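Local coordinates for RagB/SusD domain protein (PDB 5J5U) that probably binds chitin or its oligosaccharides at the outer membrane, as a SusD-like component of a chitin-utilization locus, at residues C26-I40 and E67-E80. Numbering follows the deposited sequence.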
loop_
_atom_site.group_PDB
_atom_site.type_symbol
_atom_site.label_atom_id
_atom_site.label_comp_id
_atom_site.label_asym_id
_atom_site.label_seq_id
_atom_site.Cartn_x
_atom_site.Cartn_y
_atom_site.Cartn_z
ATOM N N CYS A 26 -14.953 -4.690 -1.666
ATOM C CA CYS A 26 -14.630 -3.503 -2.444
ATOM C C CYS A 26 -13.148 -3.093 -2.270
ATOM O O CYS A 26 -12.510 -2.576 -3.193
ATOM C CB CYS A 26 -15.548 -2.344 -2.046
ATOM S SG CYS A 26 -17.205 -2.338 -2.807
ATOM N N MET A 27 -12.592 -3.335 -1.087
ATOM C CA MET A 27 -11.231 -2.872 -0.832
ATOM C C MET A 27 -10.141 -3.591 -1.638
ATOM O O MET A 27 -9.004 -3.126 -1.661
ATOM C CB MET A 27 -10.902 -2.985 0.654
ATOM C CG MET A 27 -11.629 -1.973 1.502
ATOM S SD MET A 27 -11.016 -2.014 3.195
ATOM C CE MET A 27 -9.373 -1.306 2.988
ATOM N N SER A 28 -10.471 -4.692 -2.319
ATOM C CA SER A 28 -9.459 -5.415 -3.107
ATOM C C SER A 28 -9.988 -5.931 -4.436
ATOM O O SER A 28 -9.223 -6.182 -5.348
ATOM C CB SER A 28 -8.891 -6.596 -2.313
ATOM O OG SER A 28 -9.850 -7.629 -2.194
ATOM N N GLY A 29 -11.298 -6.101 -4.544
ATOM C CA GLY A 29 -11.899 -6.641 -5.749
ATOM C C GLY A 29 -12.395 -5.605 -6.745
ATOM O O GLY A 29 -12.969 -5.955 -7.777
ATOM N N ASP A 30 -12.216 -4.328 -6.426
ATOM C CA ASP A 30 -12.599 -3.269 -7.358
ATOM C C ASP A 30 -11.413 -3.051 -8.296
ATOM O O ASP A 30 -10.453 -2.347 -7.961
ATOM C CB ASP A 30 -12.968 -1.969 -6.630
ATOM C CG ASP A 30 -13.659 -0.961 -7.547
ATOM O OD1 ASP A 30 -13.570 -1.121 -8.786
ATOM O OD2 ASP A 30 -14.248 0.014 -7.027
ATOM N N GLY A 31 -11.470 -3.707 -9.451
ATOM C CA GLY A 31 -10.395 -3.663 -10.419
ATOM C C GLY A 31 -10.240 -2.276 -10.997
ATOM O O GLY A 31 -9.164 -1.922 -11.493
ATOM N N TYR A 32 -11.318 -1.495 -10.927
ATOM C CA TYR A 32 -11.314 -0.143 -11.466
ATOM C C TYR A 32 -10.217 0.731 -10.827
ATOM O O TYR A 32 -9.465 1.377 -11.558
ATOM C CB TYR A 32 -12.697 0.511 -11.305
ATOM C CG TYR A 32 -12.817 1.846 -11.994
ATOM C CD1 TYR A 32 -12.732 3.036 -11.278
ATOM C CD2 TYR A 32 -12.985 1.921 -13.375
ATOM C CE1 TYR A 32 -12.829 4.259 -11.921
ATOM C CE2 TYR A 32 -13.079 3.129 -14.020
ATOM C CZ TYR A 32 -12.992 4.294 -13.293
ATOM O OH TYR A 32 -13.084 5.503 -13.934
ATOM N N TYR A 33 -10.076 0.753 -9.503
ATOM C CA TYR A 33 -8.988 1.587 -8.957
ATOM C C TYR A 33 -7.754 0.810 -8.564
ATOM O O TYR A 33 -6.709 1.416 -8.340
ATOM C CB TYR A 33 -9.439 2.457 -7.767
ATOM C CG TYR A 33 -9.788 1.784 -6.472
ATOM C CD1 TYR A 33 -8.810 1.278 -5.628
ATOM C CD2 TYR A 33 -11.112 1.715 -6.053
ATOM C CE1 TYR A 33 -9.149 0.671 -4.394
ATOM C CE2 TYR A 33 -11.464 1.132 -4.843
ATOM C CZ TYR A 33 -10.487 0.616 -4.021
ATOM O OH TYR A 33 -10.857 0.051 -2.831
ATOM N N GLN A 34 -7.848 -0.512 -8.472
ATOM C CA GLN A 34 -6.624 -1.299 -8.315
ATOM C C GLN A 34 -5.777 -1.139 -9.556
ATOM O O GLN A 34 -4.545 -1.037 -9.486
ATOM C CB GLN A 34 -6.925 -2.788 -8.077
ATOM C CG GLN A 34 -7.529 -3.090 -6.736
ATOM C CD GLN A 34 -6.569 -2.813 -5.582
ATOM O OE1 GLN A 34 -5.342 -2.776 -5.750
ATOM N NE2 GLN A 34 -7.135 -2.609 -4.404
ATOM N N HIS A 35 -6.441 -1.109 -10.703
ATOM C CA HIS A 35 -5.725 -0.952 -11.954
ATOM C C HIS A 35 -5.144 0.469 -12.046
ATOM O O HIS A 35 -3.981 0.657 -12.414
ATOM C CB HIS A 35 -6.666 -1.246 -13.145
ATOM C CG HIS A 35 -5.961 -1.424 -14.453
ATOM N ND1 HIS A 35 -6.635 -1.594 -15.644
ATOM C CD2 HIS A 35 -4.641 -1.473 -14.759
ATOM C CE1 HIS A 35 -5.762 -1.722 -16.628
ATOM N NE2 HIS A 35 -4.545 -1.654 -16.119
ATOM N N ARG A 36 -5.952 1.469 -11.705
ATOM C CA ARG A 36 -5.562 2.855 -11.964
ATOM C C ARG A 36 -4.716 3.477 -10.827
ATOM O O ARG A 36 -3.709 4.130 -11.080
ATOM C CB ARG A 36 -6.814 3.692 -12.223
ATOM C CG ARG A 36 -7.493 3.361 -13.551
ATOM C CD ARG A 36 -8.961 3.836 -13.605
ATOM N NE ARG A 36 -9.550 3.571 -14.924
ATOM C CZ ARG A 36 -9.980 2.377 -15.328
ATOM N NH1 ARG A 36 -9.906 1.334 -14.513
ATOM N NH2 ARG A 36 -10.475 2.220 -16.545
ATOM N N THR A 37 -5.092 3.239 -9.577
ATOM C CA THR A 37 -4.408 3.890 -8.466
ATOM C C THR A 37 -3.255 3.068 -7.912
ATOM O O THR A 37 -2.215 3.619 -7.576
ATOM C CB THR A 37 -5.374 4.192 -7.310
ATOM O OG1 THR A 37 -6.583 4.736 -7.835
ATOM C CG2 THR A 37 -4.747 5.205 -6.367
ATOM N N ASN A 38 -3.447 1.757 -7.821
ATOM C CA ASN A 38 -2.417 0.839 -7.327
ATOM C C ASN A 38 -1.384 0.529 -8.418
ATOM O O ASN A 38 -0.198 0.911 -8.300
ATOM C CB ASN A 38 -3.086 -0.460 -6.804
ATOM C CG ASN A 38 -2.091 -1.499 -6.228
ATOM O OD1 ASN A 38 -0.867 -1.328 -6.233
ATOM N ND2 ASN A 38 -2.648 -2.598 -5.735
ATOM N N LEU A 39 -1.845 -0.115 -9.490
ATOM C CA LEU A 39 -0.946 -0.583 -10.536
ATOM C C LEU A 39 -0.322 0.563 -11.330
ATOM O O LEU A 39 0.873 0.720 -11.330
ATOM C CB LEU A 39 -1.685 -1.543 -11.498
ATOM C CG LEU A 39 -0.899 -2.279 -12.612
ATOM C CD1 LEU A 39 0.470 -2.728 -12.128
ATOM C CD2 LEU A 39 -1.659 -3.484 -13.183
ATOM N N ILE A 40 -1.136 1.373 -11.988
ATOM C CA ILE A 40 -0.606 2.334 -12.946
ATOM C C ILE A 40 0.103 3.500 -12.273
ATOM O O ILE A 40 1.296 3.703 -12.500
ATOM C CB ILE A 40 -1.723 2.892 -13.888
ATOM C CG1 ILE A 40 -2.191 1.814 -14.857
ATOM C CG2 ILE A 40 -1.200 4.099 -14.658
ATOM C CD1 ILE A 40 -3.519 2.127 -15.545
ATOM N N GLU A 67 -9.428 10.361 -15.298
ATOM C CA GLU A 67 -10.079 9.160 -14.828
ATOM C C GLU A 67 -9.134 8.335 -13.954
ATOM O O GLU A 67 -9.553 7.753 -12.935
ATOM C CB GLU A 67 -10.564 8.326 -16.011
ATOM C CG GLU A 67 -11.223 7.048 -15.614
ATOM C CD GLU A 67 -11.382 6.076 -16.760
ATOM O OE1 GLU A 67 -10.353 5.521 -17.171
ATOM O OE2 GLU A 67 -12.531 5.840 -17.221
ATOM N N TYR A 68 -7.859 8.293 -14.345
ATOM C CA TYR A 68 -6.891 7.458 -13.635
ATOM C C TYR A 68 -6.590 8.074 -12.296
ATOM O O TYR A 68 -6.549 7.384 -11.293
ATOM C CB TYR A 68 -5.611 7.253 -14.441
ATOM C CG TYR A 68 -5.768 6.436 -15.720
ATOM C CD1 TYR A 68 -6.987 5.850 -16.053
ATOM C CD2 TYR A 68 -4.670 6.212 -16.579
ATOM C CE1 TYR A 68 -7.134 5.088 -17.221
ATOM C CE2 TYR A 68 -4.802 5.439 -17.757
ATOM C CZ TYR A 68 -6.038 4.885 -18.065
ATOM O OH TYR A 68 -6.214 4.139 -19.210
ATOM N N ALA A 69 -6.418 9.388 -12.277
ATOM C CA ALA A 69 -6.113 10.094 -11.047
ATOM C C ALA A 69 -7.308 10.170 -10.085
ATOM O O ALA A 69 -7.086 10.237 -8.874
ATOM C CB ALA A 69 -5.607 11.503 -11.358
ATOM N N THR A 70 -8.556 10.150 -10.596
ATOM C CA THR A 70 -9.699 10.295 -9.701
ATOM C C THR A 70 -10.470 9.006 -9.406
ATOM O O THR A 70 -11.453 9.035 -8.645
ATOM C CB THR A 70 -10.710 11.314 -10.249
ATOM O OG1 THR A 70 -11.276 10.834 -11.474
ATOM C CG2 THR A 70 -10.046 12.675 -10.468
ATOM N N ALA A 71 -10.029 7.887 -9.980
ATOM C CA ALA A 71 -10.682 6.586 -9.777
ATOM C C ALA A 71 -10.850 6.163 -8.290
ATOM O O ALA A 71 -11.932 5.711 -7.878
ATOM C CB ALA A 71 -9.916 5.517 -10.535
ATOM N N LEU A 72 -9.781 6.281 -7.497
ATOM C CA LEU A 72 -9.879 6.013 -6.054
ATOM C C LEU A 72 -10.961 6.909 -5.406
ATOM O O LEU A 72 -11.844 6.413 -4.715
ATOM C CB LEU A 72 -8.530 6.234 -5.362
ATOM C CG LEU A 72 -8.403 5.862 -3.881
ATOM C CD1 LEU A 72 -8.538 4.366 -3.720
ATOM C CD2 LEU A 72 -7.083 6.343 -3.300
ATOM N N TRP A 73 -10.893 8.221 -5.651
ATOM C CA TRP A 73 -11.891 9.150 -5.126
ATOM C C TRP A 73 -13.330 8.701 -5.426
ATOM O O TRP A 73 -14.151 8.481 -4.523
ATOM C CB TRP A 73 -11.652 10.525 -5.714
ATOM C CG TRP A 73 -12.647 11.577 -5.333
ATOM C CD1 TRP A 73 -13.903 11.748 -5.838
ATOM C CD2 TRP A 73 -12.441 12.643 -4.398
ATOM N NE1 TRP A 73 -14.500 12.840 -5.253
ATOM C CE2 TRP A 73 -13.617 13.417 -4.380
ATOM C CE3 TRP A 73 -11.371 13.017 -3.575
ATOM C CZ2 TRP A 73 -13.758 14.535 -3.575
ATOM C CZ3 TRP A 73 -11.511 14.123 -2.772
ATOM C CH2 TRP A 73 -12.705 14.871 -2.779
ATOM N N ARG A 74 -13.601 8.553 -6.712
ATOM C CA ARG A 74 -14.932 8.238 -7.189
ATOM C C ARG A 74 -15.466 6.938 -6.602
ATOM O O ARG A 74 -16.618 6.890 -6.159
ATOM C CB ARG A 74 -14.933 8.157 -8.703
ATOM C CG ARG A 74 -16.132 7.436 -9.260
ATOM C CD ARG A 74 -15.981 7.245 -10.754
ATOM N NE ARG A 74 -17.267 6.925 -11.375
ATOM C CZ ARG A 74 -17.728 5.690 -11.559
ATOM N NH1 ARG A 74 -17.002 4.635 -11.186
ATOM N NH2 ARG A 74 -18.916 5.511 -12.128
ATOM N N ASN A 75 -14.632 5.897 -6.545
ATOM C CA ASN A 75 -15.156 4.613 -6.115
ATOM C C ASN A 75 -15.220 4.467 -4.605
ATOM O O ASN A 75 -16.131 3.810 -4.070
ATOM C CB ASN A 75 -14.368 3.464 -6.733
ATOM C CG ASN A 75 -14.879 3.111 -8.130
ATOM O OD1 ASN A 75 -15.387 3.967 -8.853
ATOM N ND2 ASN A 75 -14.826 1.840 -8.474
ATOM N N VAL A 76 -14.294 5.090 -3.899
ATOM C CA VAL A 76 -14.409 5.089 -2.451
ATOM C C VAL A 76 -15.685 5.841 -2.019
ATOM O O VAL A 76 -16.451 5.333 -1.211
ATOM C CB VAL A 76 -13.156 5.706 -1.764
ATOM C CG1 VAL A 76 -13.480 6.130 -0.347
ATOM C CG2 VAL A 76 -12.012 4.711 -1.773
ATOM N N TYR A 77 -15.952 7.010 -2.588
ATOM C CA TYR A 77 -17.153 7.704 -2.166
ATOM C C TYR A 77 -18.431 7.035 -2.684
ATOM O O TYR A 77 -19.448 7.062 -2.004
ATOM C CB TYR A 77 -17.106 9.170 -2.590
ATOM C CG TYR A 77 -16.150 9.959 -1.729
ATOM C CD1 TYR A 77 -16.340 10.053 -0.349
ATOM C CD2 TYR A 77 -15.049 10.588 -2.281
ATOM C CE1 TYR A 77 -15.457 10.778 0.449
ATOM C CE2 TYR A 77 -14.164 11.297 -1.493
ATOM C CZ TYR A 77 -14.363 11.382 -0.135
ATOM O OH TYR A 77 -13.463 12.089 0.623
ATOM N N ALA A 78 -18.402 6.433 -3.869
ATOM C CA ALA A 78 -19.605 5.772 -4.373
ATOM C C ALA A 78 -19.941 4.476 -3.612
ATOM O O ALA A 78 -21.099 4.232 -3.272
ATOM C CB ALA A 78 -19.467 5.491 -5.849
ATOM N N ASN A 79 -18.935 3.670 -3.288
ATOM C CA ASN A 79 -19.203 2.312 -2.812
ATOM C C ASN A 79 -18.912 2.076 -1.342
ATOM O O ASN A 79 -19.697 1.414 -0.669
ATOM C CB ASN A 79 -18.399 1.282 -3.621
ATOM C CG ASN A 79 -18.752 1.295 -5.102
ATOM O OD1 ASN A 79 -19.907 1.536 -5.469
ATOM N ND2 ASN A 79 -17.756 1.034 -5.961
ATOM N N GLU A 80 -17.773 2.569 -0.858
ATOM C CA GLU A 80 -17.218 2.089 0.417
ATOM C C GLU A 80 -17.596 2.910 1.649
ATOM O O GLU A 80 -18.170 2.370 2.588
ATOM C CB GLU A 80 -15.689 1.992 0.314
ATOM C CG GLU A 80 -15.230 1.014 -0.772
ATOM C CD GLU A 80 -13.729 1.038 -1.027
ATOM O OE1 GLU A 80 -12.963 1.567 -0.185
ATOM O OE2 GLU A 80 -13.316 0.526 -2.092
HETATM O O HOH W 1 -15.139 0.393 -4.238
HETATM O O HOH W 2 -12.663 7.980 -12.288
HETATM O O HOH W 3 -6.779 7.228 -8.366
#
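The ring of Tyr33 receives Leu72 CD1 over one face, a CH-pi contact 3.9 Å from its centroid, while Glu80 OE2 lies at the edge, in the ring plane. Tyr33 OH donates to Glu80 OE2 over 2.6 Å, on the syn lone pair of the carboxylate. Tyr33 reaches this site because CG stands between the backbone N and the carbonyl carbon (chi1 69°). On one face of the Tyr68 ring sits Ile40 CD1. Tyr32 CE2, from the same helix, lies over one face of the Arg36 guanidinium, while Tyr32 O and Glu67 OE1 lie at its edge, in plane. The NE of Arg36 donates 3.1 Å to Glu67 OE1 in a salt bridge, meeting that oxygen from above the carboxylate plane, and its CD packs 3.6 Å from Ala71 CB. Arg36 CG lies 3.6 Å from Tyr68 CD1. With an alanine in place of Arg36, the Glu67 carboxylate would probably lose its charged mate and a gap would open beside Ala71 and Tyr68. Ala71 is a small knob among Tyr32, Tyr33, Arg36 and Thr37, where helix 31-40 crosses helix 67-80 at -129° with axes 7.9 Å apart. Asp30 is the N-cap residue whose OD1 accepts from Tyr32 N. One water joins Asp30 OD2, Asn79 ND2 and Glu80 OE2; another links Thr37 OG1 to Tyr68 O. Arg114 of helix 98-119 also binds Glu80 and Tyr33. The buried carboxylate of Glu80 is thus matched by an arginine, a phenol and a water, which is likely to favour its charged form within this helical, TPR-clan SusD-like fold.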